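Local atomic coordinates of glycinin A3B4 subunit (Glycine max, PDB entry 2D5F), a protein that serves as a seed storage globulin of the 11S type, a subunit with two cupin units that assembles into hexamers and probably stores nitrogen for the seedling. Residues W33-P38 and Q158-F163; L40-V45 and V423-F428; L146-N151 and F444-N449; V372-N377 and G488-P493. One frame throughout, in Å; residues are numbered along the deposited sequence.

Interaction 1 (W33-P38 and Q158-F163); sequences WNSQHP and QNPRVF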
loop_
_atom_site.group_PDB
_atom_site.type_symbol
_atom_site.label_atom_id
_atom_site.label_comp_id
_atom_site.label_asym_id
_atom_site.label_seq_id
_atom_site.Cartn_x
_atom_site.Cartn_y
_atom_site.Cartn_z
ATOM N N TRP B 33 -27.447 -13.345 21.311
ATOM C CA TRP B 33 -28.532 -13.368 20.334
ATOM C C TRP B 33 -28.218 -14.614 19.507
ATOM O O TRP B 33 -27.055 -14.856 19.181
ATOM C CB TRP B 33 -28.481 -12.128 19.437
ATOM C CG TRP B 33 -29.126 -10.877 20.018
ATOM C CD1 TRP B 33 -30.332 -10.333 19.655
ATOM C CD2 TRP B 33 -28.574 -9.997 21.011
ATOM N NE1 TRP B 33 -30.559 -9.170 20.354
ATOM C CE2 TRP B 33 -29.500 -8.941 21.195
ATOM C CE3 TRP B 33 -27.388 -9.999 21.766
ATOM C CZ2 TRP B 33 -29.274 -7.892 22.098
ATOM C CZ3 TRP B 33 -27.162 -8.952 22.668
ATOM C CH2 TRP B 33 -28.105 -7.916 22.826
ATOM N N ASN B 34 -29.229 -15.421 19.199
ATOM C CA ASN B 34 -29.019 -16.631 18.405
ATOM C C ASN B 34 -28.491 -16.207 17.028
ATOM O O ASN B 34 -29.126 -15.410 16.334
ATOM C CB ASN B 34 -30.342 -17.385 18.240
ATOM C CG ASN B 34 -30.159 -18.758 17.628
ATOM O OD1 ASN B 34 -29.465 -18.916 16.625
ATOM N ND2 ASN B 34 -30.790 -19.761 18.229
ATOM N N SER B 35 -27.346 -16.744 16.624
ATOM C CA SER B 35 -26.769 -16.368 15.335
ATOM C C SER B 35 -27.577 -16.871 14.134
ATOM O O SER B 35 -27.288 -16.514 12.995
ATOM C CB SER B 35 -25.325 -16.877 15.233
ATOM O OG SER B 35 -25.288 -18.291 15.285
ATOM N N GLN B 36 -28.603 -17.678 14.388
ATOM C CA GLN B 36 -29.403 -18.219 13.301
ATOM C C GLN B 36 -30.629 -17.409 12.888
ATOM O O GLN B 36 -31.372 -17.819 12.001
ATOM C CB GLN B 36 -29.777 -19.669 13.613
ATOM C CG GLN B 36 -28.570 -20.599 13.497
ATOM C CD GLN B 36 -28.817 -21.981 14.063
ATOM O OE1 GLN B 36 -27.985 -22.878 13.922
ATOM N NE2 GLN B 36 -29.960 -22.161 14.717
ATOM N N HIS B 37 -30.848 -16.264 13.525
ATOM C CA HIS B 37 -31.953 -15.399 13.129
ATOM C C HIS B 37 -31.632 -15.005 11.691
ATOM O O HIS B 37 -30.490 -14.647 11.385
ATOM C CB HIS B 37 -32.000 -14.126 13.982
ATOM C CG HIS B 37 -32.661 -14.311 15.310
ATOM N ND1 HIS B 37 -31.965 -14.291 16.500
ATOM C CD2 HIS B 37 -33.954 -14.545 15.634
ATOM C CE1 HIS B 37 -32.801 -14.507 17.499
ATOM N NE2 HIS B 37 -34.014 -14.665 17.001
ATOM N N PRO B 38 -32.622 -15.068 10.790
ATOM C CA PRO B 38 -32.330 -14.694 9.403
ATOM C C PRO B 38 -31.689 -13.317 9.211
ATOM O O PRO B 38 -30.868 -13.138 8.311
ATOM C CB PRO B 38 -33.693 -14.838 8.695
ATOM C CG PRO B 38 -34.705 -14.907 9.820
ATOM C CD PRO B 38 -33.976 -15.632 10.910
ATOM N N GLN B 158 -19.133 -20.159 9.772
ATOM C CA GLN B 158 -19.950 -19.072 10.312
ATOM C C GLN B 158 -20.291 -19.113 11.797
ATOM O O GLN B 158 -20.750 -18.118 12.349
ATOM C CB GLN B 158 -21.248 -18.964 9.511
ATOM C CG GLN B 158 -22.318 -19.952 9.933
ATOM C CD GLN B 158 -23.493 -19.262 10.590
ATOM O OE1 GLN B 158 -24.217 -18.497 9.946
ATOM N NE2 GLN B 158 -23.688 -19.519 11.882
ATOM N N ASN B 159 -20.071 -20.247 12.451
ATOM C CA ASN B 159 -20.407 -20.348 13.865
ATOM C C ASN B 159 -19.534 -19.514 14.789
ATOM O O ASN B 159 -18.327 -19.387 14.581
ATOM C CB ASN B 159 -20.327 -21.797 14.352
ATOM C CG ASN B 159 -21.334 -22.705 13.676
ATOM O OD1 ASN B 159 -21.167 -23.084 12.518
ATOM N ND2 ASN B 159 -22.386 -23.059 14.401
ATOM N N PRO B 160 -20.146 -18.915 15.818
ATOM C CA PRO B 160 -19.369 -18.117 16.765
ATOM C C PRO B 160 -18.630 -19.146 17.622
ATOM O O PRO B 160 -19.139 -20.248 17.854
ATOM C CB PRO B 160 -20.443 -17.351 17.536
ATOM C CG PRO B 160 -21.639 -18.251 17.457
ATOM C CD PRO B 160 -21.593 -18.731 16.033
ATOM N N ARG B 161 -17.424 -18.813 18.064
ATOM C CA ARG B 161 -16.637 -19.737 18.876
ATOM C C ARG B 161 -15.838 -18.957 19.900
ATOM O O ARG B 161 -15.292 -17.904 19.583
ATOM C CB ARG B 161 -15.629 -20.514 18.018
ATOM C CG ARG B 161 -16.177 -21.513 17.018
ATOM C CD ARG B 161 -15.001 -22.206 16.341
ATOM N NE ARG B 161 -15.379 -23.393 15.577
ATOM C CZ ARG B 161 -16.048 -23.370 14.428
ATOM N NH1 ARG B 161 -16.342 -24.508 13.811
ATOM N NH2 ARG B 161 -16.420 -22.210 13.895
ATOM N N VAL B 162 -15.749 -19.492 21.116
ATOM C CA VAL B 162 -14.976 -18.858 22.176
ATOM C C VAL B 162 -14.024 -19.888 22.782
ATOM O O VAL B 162 -14.456 -20.896 23.347
ATOM C CB VAL B 162 -15.879 -18.299 23.301
ATOM C CG1 VAL B 162 -15.025 -17.519 24.311
ATOM C CG2 VAL B 162 -16.945 -17.392 22.714
ATOM N N PHE B 163 -12.726 -19.643 22.641
ATOM C CA PHE B 163 -11.718 -20.542 23.184
ATOM C C PHE B 163 -11.257 -20.001 24.534
ATOM O O PHE B 163 -10.545 -18.998 24.591
ATOM C CB PHE B 163 -10.514 -20.650 22.236
ATOM C CG PHE B 163 -10.824 -21.313 20.918
ATOM C CD1 PHE B 163 -11.590 -20.659 19.952
ATOM C CD2 PHE B 163 -10.360 -22.598 20.648
ATOM C CE1 PHE B 163 -11.890 -21.280 18.736
ATOM C CE2 PHE B 163 -10.653 -23.228 19.435
ATOM C CZ PHE B 163 -11.419 -22.569 18.476
#
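S35, in the type I turn N34-H37 that carries the chain from strand 28-32 into helix 38-43, rests on Q158 and P160 of the loop leaving strand 141-147; both belong to the N-terminal cupin region. The hydroxyl OG of S35 does all the touching. S35 OG stands 3.8 Å from P160 CD, the ring carbon bonded to the proline N. S35 OG is also 4.0 Å from Q158 NE2, too far for a hydrogen bond. With chi1 at 63°, OG lies between the backbone N and carbonyl carbon of S35 and reaches out to the 158-163 loop, while its hydrogen bond is made with E175 OE1. The side chain of Q158 bends at chi2 and also leans on Q41 of helix 38-43.

The turn is stiffened from within. N34 OD1 accepts from the backbone N of Q36 at 2.7 Å, an Asx turn in which the donor lies 17° out of the carbonyl plane. A weak hydrogen bond runs from H37 ND1 to N34 O, and H37 takes the N-cap position of helix 38-43. In the other loop, D157 OD2 accepts from the backbone N of N159 and forms a salt bridge with R161 NH2.

No hydrogen bond joins the two loops directly, so their fit rests on van der Waals contact, while the buried serine hydroxyl is satisfied by a carboxylate from a third part of the chain.

Interaction 2 (L40-V45 and V423-F428); sequences LQCAGV and VVPQNF
V423 holds CG1 anti to the backbone N (chi1 171°) and CG2 anti to the carbonyl carbon, a fork that lets its two methyls meet different residues of helix 38-43. CG1 lies 4.0 Å from A43 CB, and CG2 the same 4.0 Å from L40 CD2. The CA-CB bond of L40 leads away from the strand, but the branching at CG swings CD2 back to V423, the two side chains lying askew to each other. L40 and A43, three residues apart on the helix, thus share one valine, a methyl each. Beside it, C42 has SG anti to its N (chi1 158°), where the sulfur comes within 4.2 Å of P425 CG. That sulfur is also tied to C9 by a disulfide, which fixes its rotation.

P425 opens a type II turn closed by the bond from F428 N to P425 O, 3.0 Å long, and its CB sits 3.5 Å above the plane of the F428 ring, over the centre. The turn also meets a neighbouring subunit: Q426 OE1 bonds to Q155 N and N427 O to Y62 OH of that subunit. The helix ends at A43, and G44, with positive phi, is the first residue to leave helical geometry.

All five touching residues are buried and apolar in character, as expected where a helix of the N-terminal cupin region covers strand 421-424, outermost within this chain in a sheet of the C-terminal cupin region, in a two-cupin globulin.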
loop_
_atom_site.group_PDB
_atom_site.type_symbol
_atom_site.label_atom_id
_atom_site.label_comp_id
_atom_site.label_asym_id
_atom_site.label_seq_id
_atom_site.Cartn_x
_atom_site.Cartn_y
_atom_site.Cartn_z
ATOM N N LEU B 40 -29.574 -11.763 11.229
ATOM C CA LEU B 40 -28.168 -11.880 11.587
ATOM C C LEU B 40 -27.383 -12.719 10.578
ATOM O O LEU B 40 -26.194 -12.474 10.353
ATOM C CB LEU B 40 -28.029 -12.459 13.000
ATOM C CG LEU B 40 -28.577 -11.551 14.115
ATOM C CD1 LEU B 40 -28.470 -12.256 15.476
ATOM C CD2 LEU B 40 -27.802 -10.231 14.137
ATOM N N GLN B 41 -28.043 -13.697 9.962
ATOM C CA GLN B 41 -27.372 -14.518 8.966
ATOM C C GLN B 41 -27.089 -13.660 7.741
ATOM O O GLN B 41 -26.059 -13.816 7.091
ATOM C CB GLN B 41 -28.232 -15.718 8.568
ATOM C CG GLN B 41 -28.451 -16.697 9.696
ATOM C CD GLN B 41 -29.002 -18.009 9.211
ATOM O OE1 GLN B 41 -30.080 -18.058 8.618
ATOM N NE2 GLN B 41 -28.266 -19.085 9.453
ATOM N N CYS B 42 -28.004 -12.747 7.434
ATOM C CA CYS B 42 -27.824 -11.860 6.295
ATOM C C CYS B 42 -26.639 -10.924 6.569
ATOM O O CYS B 42 -25.817 -10.666 5.689
ATOM C CB CYS B 42 -29.112 -11.056 6.037
ATOM S SG CYS B 42 -28.849 -9.510 5.111
ATOM N N ALA B 43 -26.541 -10.450 7.806
ATOM C CA ALA B 43 -25.473 -9.535 8.206
ATOM C C ALA B 43 -24.131 -10.233 8.411
ATOM O O ALA B 43 -23.082 -9.593 8.367
ATOM C CB ALA B 43 -25.877 -8.800 9.473
ATOM N N GLY B 44 -24.168 -11.543 8.634
ATOM C CA GLY B 44 -22.941 -12.295 8.831
ATOM C C GLY B 44 -22.265 -11.973 10.151
ATOM O O GLY B 44 -21.036 -11.870 10.226
ATOM N N VAL B 45 -23.071 -11.819 11.199
ATOM C CA VAL B 45 -22.559 -11.495 12.526
ATOM C C VAL B 45 -23.550 -11.973 13.581
ATOM O O VAL B 45 -24.630 -12.472 13.264
ATOM C CB VAL B 45 -22.441 -9.962 12.741
ATOM C CG1 VAL B 45 -21.612 -9.309 11.638
ATOM C CG2 VAL B 45 -23.851 -9.344 12.785
ATOM N N VAL B 423 -31.086 -5.077 12.349
ATOM C CA VAL B 423 -30.172 -5.158 11.219
ATOM C C VAL B 423 -30.654 -4.302 10.061
ATOM O O VAL B 423 -31.837 -4.340 9.703
ATOM C CB VAL B 423 -30.051 -6.604 10.707
ATOM C CG1 VAL B 423 -29.255 -6.635 9.394
ATOM C CG2 VAL B 423 -29.398 -7.471 11.762
ATOM N N VAL B 424 -29.742 -3.527 9.479
ATOM C CA VAL B 424 -30.079 -2.716 8.323
ATOM C C VAL B 424 -29.131 -3.172 7.217
ATOM O O VAL B 424 -27.960 -2.793 7.182
ATOM C CB VAL B 424 -29.901 -1.204 8.595
ATOM C CG1 VAL B 424 -30.240 -0.405 7.332
ATOM C CG2 VAL B 424 -30.806 -0.773 9.758
ATOM N N PRO B 425 -29.633 -4.016 6.301
ATOM C CA PRO B 425 -28.839 -4.542 5.185
ATOM C C PRO B 425 -28.218 -3.464 4.308
ATOM O O PRO B 425 -28.754 -2.364 4.179
ATOM C CB PRO B 425 -29.846 -5.394 4.414
ATOM C CG PRO B 425 -30.823 -5.837 5.507
ATOM C CD PRO B 425 -31.007 -4.548 6.269
ATOM N N GLN B 426 -27.079 -3.798 3.710
ATOM C CA GLN B 426 -26.376 -2.897 2.819
ATOM C C GLN B 426 -27.357 -2.371 1.769
ATOM O O GLN B 426 -28.190 -3.122 1.254
ATOM C CB GLN B 426 -25.227 -3.647 2.141
ATOM C CG GLN B 426 -24.515 -2.883 1.025
ATOM C CD GLN B 426 -23.421 -3.708 0.366
ATOM O OE1 GLN B 426 -23.432 -4.941 0.430
ATOM N NE2 GLN B 426 -22.479 -3.034 -0.290
ATOM N N ASN B 427 -27.251 -1.078 1.475
ATOM C CA ASN B 427 -28.088 -0.394 0.490
ATOM C C ASN B 427 -29.567 -0.202 0.852
ATOM O O ASN B 427 -30.271 0.531 0.155
ATOM C CB ASN B 427 -27.986 -1.073 -0.882
ATOM C CG ASN B 427 -26.733 -0.658 -1.668
ATOM O OD1 ASN B 427 -26.702 -0.780 -2.897
ATOM N ND2 ASN B 427 -25.695 -0.188 -0.965
ATOM N N PHE B 428 -30.056 -0.844 1.914
ATOM C CA PHE B 428 -31.451 -0.622 2.289
ATOM C C PHE B 428 -31.517 0.797 2.860
ATOM O O PHE B 428 -30.581 1.262 3.508
ATOM C CB PHE B 428 -31.939 -1.614 3.355
ATOM C CG PHE B 428 -32.263 -2.992 2.826
ATOM C CD1 PHE B 428 -33.316 -3.723 3.377
ATOM C CD2 PHE B 428 -31.495 -3.579 1.825
ATOM C CE1 PHE B 428 -33.599 -5.019 2.944
ATOM C CE2 PHE B 428 -31.768 -4.873 1.381
ATOM C CZ PHE B 428 -32.823 -5.597 1.943
#

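Interaction 3 (L146-N151 and F444-N449); sequences LLDTSN and FKTHHN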
loop_
_atom_site.group_PDB
_atom_site.type_symbol
_atom_site.label_atom_id
_atom_site.label_comp_id
_atom_site.label_asym_id
_atom_site.label_seq_id
_atom_site.Cartn_x
_atom_site.Cartn_y
_atom_site.Cartn_z
ATOM N N LEU B 146 -20.126 -6.928 19.118
ATOM C CA LEU B 146 -20.488 -7.324 17.770
ATOM C C LEU B 146 -19.455 -8.391 17.405
ATOM O O LEU B 146 -18.257 -8.097 17.322
ATOM C CB LEU B 146 -20.377 -6.130 16.808
ATOM C CG LEU B 146 -20.878 -6.301 15.361
ATOM C CD1 LEU B 146 -19.987 -7.278 14.573
ATOM C CD2 LEU B 146 -22.321 -6.789 15.384
ATOM N N LEU B 147 -19.916 -9.630 17.239
ATOM C CA LEU B 147 -19.043 -10.744 16.873
ATOM C C LEU B 147 -19.064 -10.868 15.347
ATOM O O LEU B 147 -20.001 -11.415 14.769
ATOM C CB LEU B 147 -19.529 -12.054 17.515
ATOM C CG LEU B 147 -19.259 -12.330 19.009
ATOM C CD1 LEU B 147 -19.827 -11.234 19.871
ATOM C CD2 LEU B 147 -19.882 -13.667 19.399
ATOM N N ASP B 148 -18.030 -10.345 14.700
ATOM C CA ASP B 148 -17.939 -10.368 13.245
ATOM C C ASP B 148 -17.539 -11.748 12.710
ATOM O O ASP B 148 -16.459 -11.915 12.146
ATOM C CB ASP B 148 -16.942 -9.291 12.798
ATOM C CG ASP B 148 -16.934 -9.075 11.292
ATOM O OD1 ASP B 148 -17.958 -9.359 10.630
ATOM O OD2 ASP B 148 -15.901 -8.606 10.774
ATOM N N THR B 149 -18.430 -12.723 12.880
ATOM C CA THR B 149 -18.196 -14.101 12.443
ATOM C C THR B 149 -17.921 -14.274 10.947
ATOM O O THR B 149 -17.177 -15.168 10.557
ATOM C CB THR B 149 -19.395 -15.015 12.791
ATOM O OG1 THR B 149 -20.608 -14.399 12.341
ATOM C CG2 THR B 149 -19.478 -15.263 14.292
ATOM N N SER B 150 -18.521 -13.433 10.111
ATOM C CA SER B 150 -18.325 -13.547 8.672
ATOM C C SER B 150 -17.046 -12.874 8.179
ATOM O O SER B 150 -16.747 -12.912 6.990
ATOM C CB SER B 150 -19.527 -12.961 7.920
ATOM O OG SER B 150 -19.607 -11.550 8.080
ATOM N N ASN B 151 -16.294 -12.263 9.088
ATOM C CA ASN B 151 -15.055 -11.589 8.698
ATOM C C ASN B 151 -14.148 -12.514 7.889
ATOM O O ASN B 151 -14.009 -13.693 8.197
ATOM C CB ASN B 151 -14.308 -11.078 9.933
ATOM C CG ASN B 151 -13.026 -10.337 9.574
ATOM O OD1 ASN B 151 -11.957 -10.934 9.465
ATOM N ND2 ASN B 151 -13.140 -9.036 9.368
ATOM N N PHE B 444 -23.106 -0.806 14.317
ATOM C CA PHE B 444 -21.904 -1.491 13.889
ATOM C C PHE B 444 -22.025 -1.677 12.375
ATOM O O PHE B 444 -23.096 -2.007 11.872
ATOM C CB PHE B 444 -21.792 -2.850 14.577
ATOM C CG PHE B 444 -21.790 -2.781 16.084
ATOM C CD1 PHE B 444 -22.944 -3.074 16.809
ATOM C CD2 PHE B 444 -20.624 -2.462 16.779
ATOM C CE1 PHE B 444 -22.939 -3.058 18.205
ATOM C CE2 PHE B 444 -20.605 -2.440 18.180
ATOM C CZ PHE B 444 -21.763 -2.739 18.894
ATOM N N LYS B 445 -20.944 -1.444 11.643
ATOM C CA LYS B 445 -20.972 -1.615 10.192
ATOM C C LYS B 445 -19.807 -2.517 9.797
ATOM O O LYS B 445 -18.680 -2.328 10.266
ATOM C CB LYS B 445 -20.887 -0.256 9.489
ATOM C CG LYS B 445 -22.019 0.688 9.903
ATOM C CD LYS B 445 -22.037 1.976 9.097
ATOM C CE LYS B 445 -23.135 2.904 9.597
ATOM N NZ LYS B 445 -23.175 4.160 8.806
ATOM N N THR B 446 -20.090 -3.497 8.941
ATOM C CA THR B 446 -19.085 -4.468 8.516
ATOM C C THR B 446 -18.104 -4.052 7.414
ATOM O O THR B 446 -17.911 -4.757 6.419
ATOM C CB THR B 446 -19.756 -5.813 8.135
ATOM O OG1 THR B 446 -20.808 -5.580 7.193
ATOM C CG2 THR B 446 -20.342 -6.473 9.379
ATOM N N HIS B 447 -17.488 -2.896 7.617
ATOM C CA HIS B 447 -16.478 -2.371 6.714
ATOM C C HIS B 447 -15.639 -1.421 7.564
ATOM O O HIS B 447 -16.181 -0.710 8.414
ATOM C CB HIS B 447 -17.121 -1.644 5.533
ATOM C CG HIS B 447 -16.154 -1.307 4.438
ATOM N ND1 HIS B 447 -15.242 -0.277 4.537
ATOM C CD2 HIS B 447 -15.938 -1.886 3.232
ATOM C CE1 HIS B 447 -14.507 -0.235 3.439
ATOM N NE2 HIS B 447 -14.908 -1.201 2.632
ATOM N N HIS B 448 -14.321 -1.421 7.342
ATOM C CA HIS B 448 -13.385 -0.588 8.107
ATOM C C HIS B 448 -13.588 0.909 7.907
ATOM O O HIS B 448 -13.165 1.718 8.730
ATOM C CB HIS B 448 -11.934 -0.965 7.761
ATOM C CG HIS B 448 -11.459 -0.443 6.436
ATOM N ND1 HIS B 448 -10.912 0.816 6.281
ATOM C CD2 HIS B 448 -11.444 -1.011 5.204
ATOM C CE1 HIS B 448 -10.581 1.000 5.015
ATOM N NE2 HIS B 448 -10.894 -0.094 4.341
ATOM N N ASN B 449 -14.233 1.269 6.805
ATOM C CA ASN B 449 -14.502 2.667 6.481
ATOM C C ASN B 449 -15.853 2.731 5.758
ATOM O O ASN B 449 -15.937 3.113 4.593
ATOM C CB ASN B 449 -13.381 3.219 5.587
ATOM C CG ASN B 449 -13.468 4.724 5.396
ATOM O OD1 ASN B 449 -14.187 5.415 6.120
ATOM N ND2 ASN B 449 -12.721 5.241 4.429
#
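L146 lays its CB over the face of the F444 ring, 3.7 Å from the centroid and only 14° off the normal, a CH-pi contact. Its CG meets F444 CB, also at 3.7 Å, and its CD2 reaches F444 CD1 at 4.0 Å. The two side chains slide past each other in opposite directions; L146 has CG anti to the backbone N (chi1 -173°), which carries the isobutyl group toward the root of the phenylalanine. Two residues on, D148 OD1 touches the methyl CG2 of T446 at 3.9 Å.

In the next shell, N151 ND2 donates to D148 OD2 (3.1 Å), approaching nearly in line with the C-O bond and holding the carboxylate in place. T446 turns its hydroxyl elsewhere, to Q155 NE2 of a neighbouring subunit. M68 and I70 of strand 67-73 also pack on F444, and V47 of strand 46-52 packs on L146. With an alanine in place of F444, L146 CB loses the ring face it lies on, and a gap would probably open between L146 and the side chains of M68 and I70.

D148 and T446 each centre an inverse gamma turn, and strands 141-147 and 438-445 hold the same place in the strand order of their sheets. Like thus faces like, L146 to F444 and D148 to T446, an arrangement consistent with the pseudo-twofold relation of the two cupin barrels in a bicupin.

Interaction 4 (V372-N377 and G488-P493); sequences VVLYRN and GPLVNP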
loop_
_atom_site.group_PDB
_atom_site.type_symbol
_atom_site.label_atom_id
_atom_site.label_comp_id
_atom_site.label_asym_id
_atom_site.label_seq_id
_atom_site.Cartn_x
_atom_site.Cartn_y
_atom_site.Cartn_z
ATOM N N VAL B 372 -25.179 7.478 17.444
ATOM C CA VAL B 372 -26.168 8.478 17.100
ATOM C C VAL B 372 -27.035 8.872 18.288
ATOM O O VAL B 372 -27.506 8.015 19.042
ATOM C CB VAL B 372 -27.085 7.955 15.969
ATOM C CG1 VAL B 372 -28.133 8.995 15.615
ATOM C CG2 VAL B 372 -26.239 7.605 14.732
ATOM N N VAL B 373 -27.231 10.176 18.448
ATOM C CA VAL B 373 -28.081 10.694 19.514
ATOM C C VAL B 373 -29.119 11.604 18.875
ATOM O O VAL B 373 -28.776 12.611 18.258
ATOM C CB VAL B 373 -27.286 11.514 20.549
ATOM C CG1 VAL B 373 -28.239 12.091 21.590
ATOM C CG2 VAL B 373 -26.241 10.636 21.222
ATOM N N LEU B 374 -30.387 11.224 18.993
ATOM C CA LEU B 374 -31.478 12.022 18.448
ATOM C C LEU B 374 -32.285 12.561 19.612
ATOM O O LEU B 374 -32.649 11.822 20.530
ATOM C CB LEU B 374 -32.376 11.179 17.539
ATOM C CG LEU B 374 -31.749 10.702 16.221
ATOM C CD1 LEU B 374 -32.715 9.764 15.493
ATOM C CD2 LEU B 374 -31.401 11.906 15.356
ATOM N N TYR B 375 -32.534 13.863 19.592
ATOM C CA TYR B 375 -33.306 14.487 20.647
ATOM C C TYR B 375 -34.774 14.305 20.297
ATOM O O TYR B 375 -35.103 13.820 19.209
ATOM C CB TYR B 375 -32.955 15.973 20.754
ATOM C CG TYR B 375 -31.472 16.231 20.894
ATOM C CD1 TYR B 375 -30.701 15.524 21.818
ATOM C CD2 TYR B 375 -30.837 17.184 20.104
ATOM C CE1 TYR B 375 -29.332 15.760 21.950
ATOM C CE2 TYR B 375 -29.470 17.430 20.231
ATOM C CZ TYR B 375 -28.727 16.717 21.154
ATOM O OH TYR B 375 -27.384 16.980 21.285
ATOM N N ARG B 376 -35.647 14.685 21.225
ATOM C CA ARG B 376 -37.089 14.565 21.037
ATOM C C ARG B 376 -37.495 15.040 19.650
ATOM O O ARG B 376 -37.231 16.181 19.268
ATOM C CB ARG B 376 -37.818 15.378 22.115
ATOM C CG ARG B 376 -39.325 15.172 22.179
ATOM C CD ARG B 376 -39.920 16.008 23.310
ATOM N NE ARG B 376 -41.383 16.000 23.324
ATOM C CZ ARG B 376 -42.134 14.993 23.768
ATOM N NH1 ARG B 376 -41.570 13.893 24.246
ATOM N NH2 ARG B 376 -43.459 15.088 23.734
ATOM N N ASN B 377 -38.129 14.146 18.897
ATOM C CA ASN B 377 -38.590 14.439 17.547
ATOM C C ASN B 377 -37.475 14.645 16.527
ATOM O O ASN B 377 -37.743 14.936 15.361
ATOM C CB ASN B 377 -39.504 15.664 17.563
ATOM C CG ASN B 377 -40.747 15.442 18.392
ATOM O OD1 ASN B 377 -41.473 14.473 18.185
ATOM N ND2 ASN B 377 -41.000 16.338 19.339
ATOM N N GLY B 488 -27.760 19.424 6.671
ATOM C CA GLY B 488 -27.371 18.092 7.106
ATOM C C GLY B 488 -28.421 16.995 7.179
ATOM O O GLY B 488 -29.591 17.213 6.864
ATOM N N PRO B 489 -28.010 15.785 7.599
ATOM C CA PRO B 489 -28.865 14.600 7.740
ATOM C C PRO B 489 -29.729 14.622 9.000
ATOM O O PRO B 489 -30.681 13.852 9.125
ATOM C CB PRO B 489 -27.857 13.454 7.757
ATOM C CG PRO B 489 -26.699 14.053 8.477
ATOM C CD PRO B 489 -26.599 15.440 7.858
ATOM N N LEU B 490 -29.392 15.498 9.938
ATOM C CA LEU B 490 -30.155 15.595 11.177
ATOM C C LEU B 490 -31.166 16.724 11.031
ATOM O O LEU B 490 -30.794 17.885 10.866
ATOM C CB LEU B 490 -29.207 15.846 12.350
ATOM C CG LEU B 490 -28.240 14.675 12.545
ATOM C CD1 LEU B 490 -27.065 15.090 13.409
ATOM C CD2 LEU B 490 -28.994 13.506 13.155
ATOM N N VAL B 491 -32.447 16.366 11.103
ATOM C CA VAL B 491 -33.535 17.323 10.929
ATOM C C VAL B 491 -34.446 17.568 12.128
ATOM O O VAL B 491 -34.934 16.636 12.766
ATOM C CB VAL B 491 -34.424 16.898 9.745
ATOM C CG1 VAL B 491 -35.621 17.833 9.619
ATOM C CG2 VAL B 491 -33.604 16.894 8.464
ATOM N N ASN B 492 -34.674 18.840 12.430
ATOM C CA ASN B 492 -35.572 19.201 13.518
ATOM C C ASN B 492 -36.871 19.618 12.832
ATOM O O ASN B 492 -36.980 20.721 12.303
ATOM C CB ASN B 492 -34.983 20.347 14.352
ATOM C CG ASN B 492 -34.695 21.596 13.533
ATOM O OD1 ASN B 492 -35.303 22.650 13.757
ATOM N ND2 ASN B 492 -33.763 21.490 12.583
ATOM N N PRO B 493 -37.869 18.722 12.808
ATOM C CA PRO B 493 -39.135 19.062 12.157
ATOM C C PRO B 493 -39.888 20.192 12.861
ATOM O O PRO B 493 -39.582 20.473 14.044
ATOM C CB PRO B 493 -39.892 17.739 12.185
ATOM C CG PRO B 493 -39.450 17.151 13.482
ATOM C CD PRO B 493 -37.955 17.405 13.464
ATOM O OXT PRO B 493 -40.782 20.779 12.215
#
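L374 and L490 meet through one methyl each, CD2 to CD2 at 3.6 Å, with the two isobutyl groups set at an angle so that only these branches touch. In both residues CG lies anti to the carbonyl carbon (chi1 -68° in L374, -63° in L490), which brings the ends together although neither CA-CB bond aims at the other strand. This leucine pair is close and wholly apolar.

Near the C-terminus the partners change character. The carbonyl oxygen of N377 lies against the ring of P493, 3.1 Å from CD and 3.4 Å from CG, and takes its hydrogen bond from Q433 NE2 instead. Alongside, N377 CB and P493 CG approach to 4.3 Å.

Around L490, F343 and I351 pack from strands 343-345 and 349-354. Strand 368-374 is flanked by strands 349-354 and 438-445 in one sheet of the C-terminal cupin region, whereas the short strand 490-491 pairs with 379-385 in the other. V491 of this strand and P493 after it touch S216 and Q215 of a neighbouring subunit.

Interactions 2 and 3 join the two cupin regions: 2 sets a helix against a strand, 3 packs strands that hold the same place in the strand order of their two sheets. They touch where G44 O probably bonds to S150 OG. Interaction 1 stays within the N-terminal region and borders both, with N34 and W33 packing on L40 and P160 on T149. Interaction 4 stands apart, about 8 Å from interaction 3 at the nearest atoms, yet 2, 3 and 4 reach the same C-terminal sheet. Interaction 2 is wholly buried and apolar, a disulfide sulfur among its aliphatic groups; 3 adds a ring face and the D148-T446 polar-to-methyl contact; 1 and 4 are largely buried, with exposed residues at their margins and oxygens against proline rings.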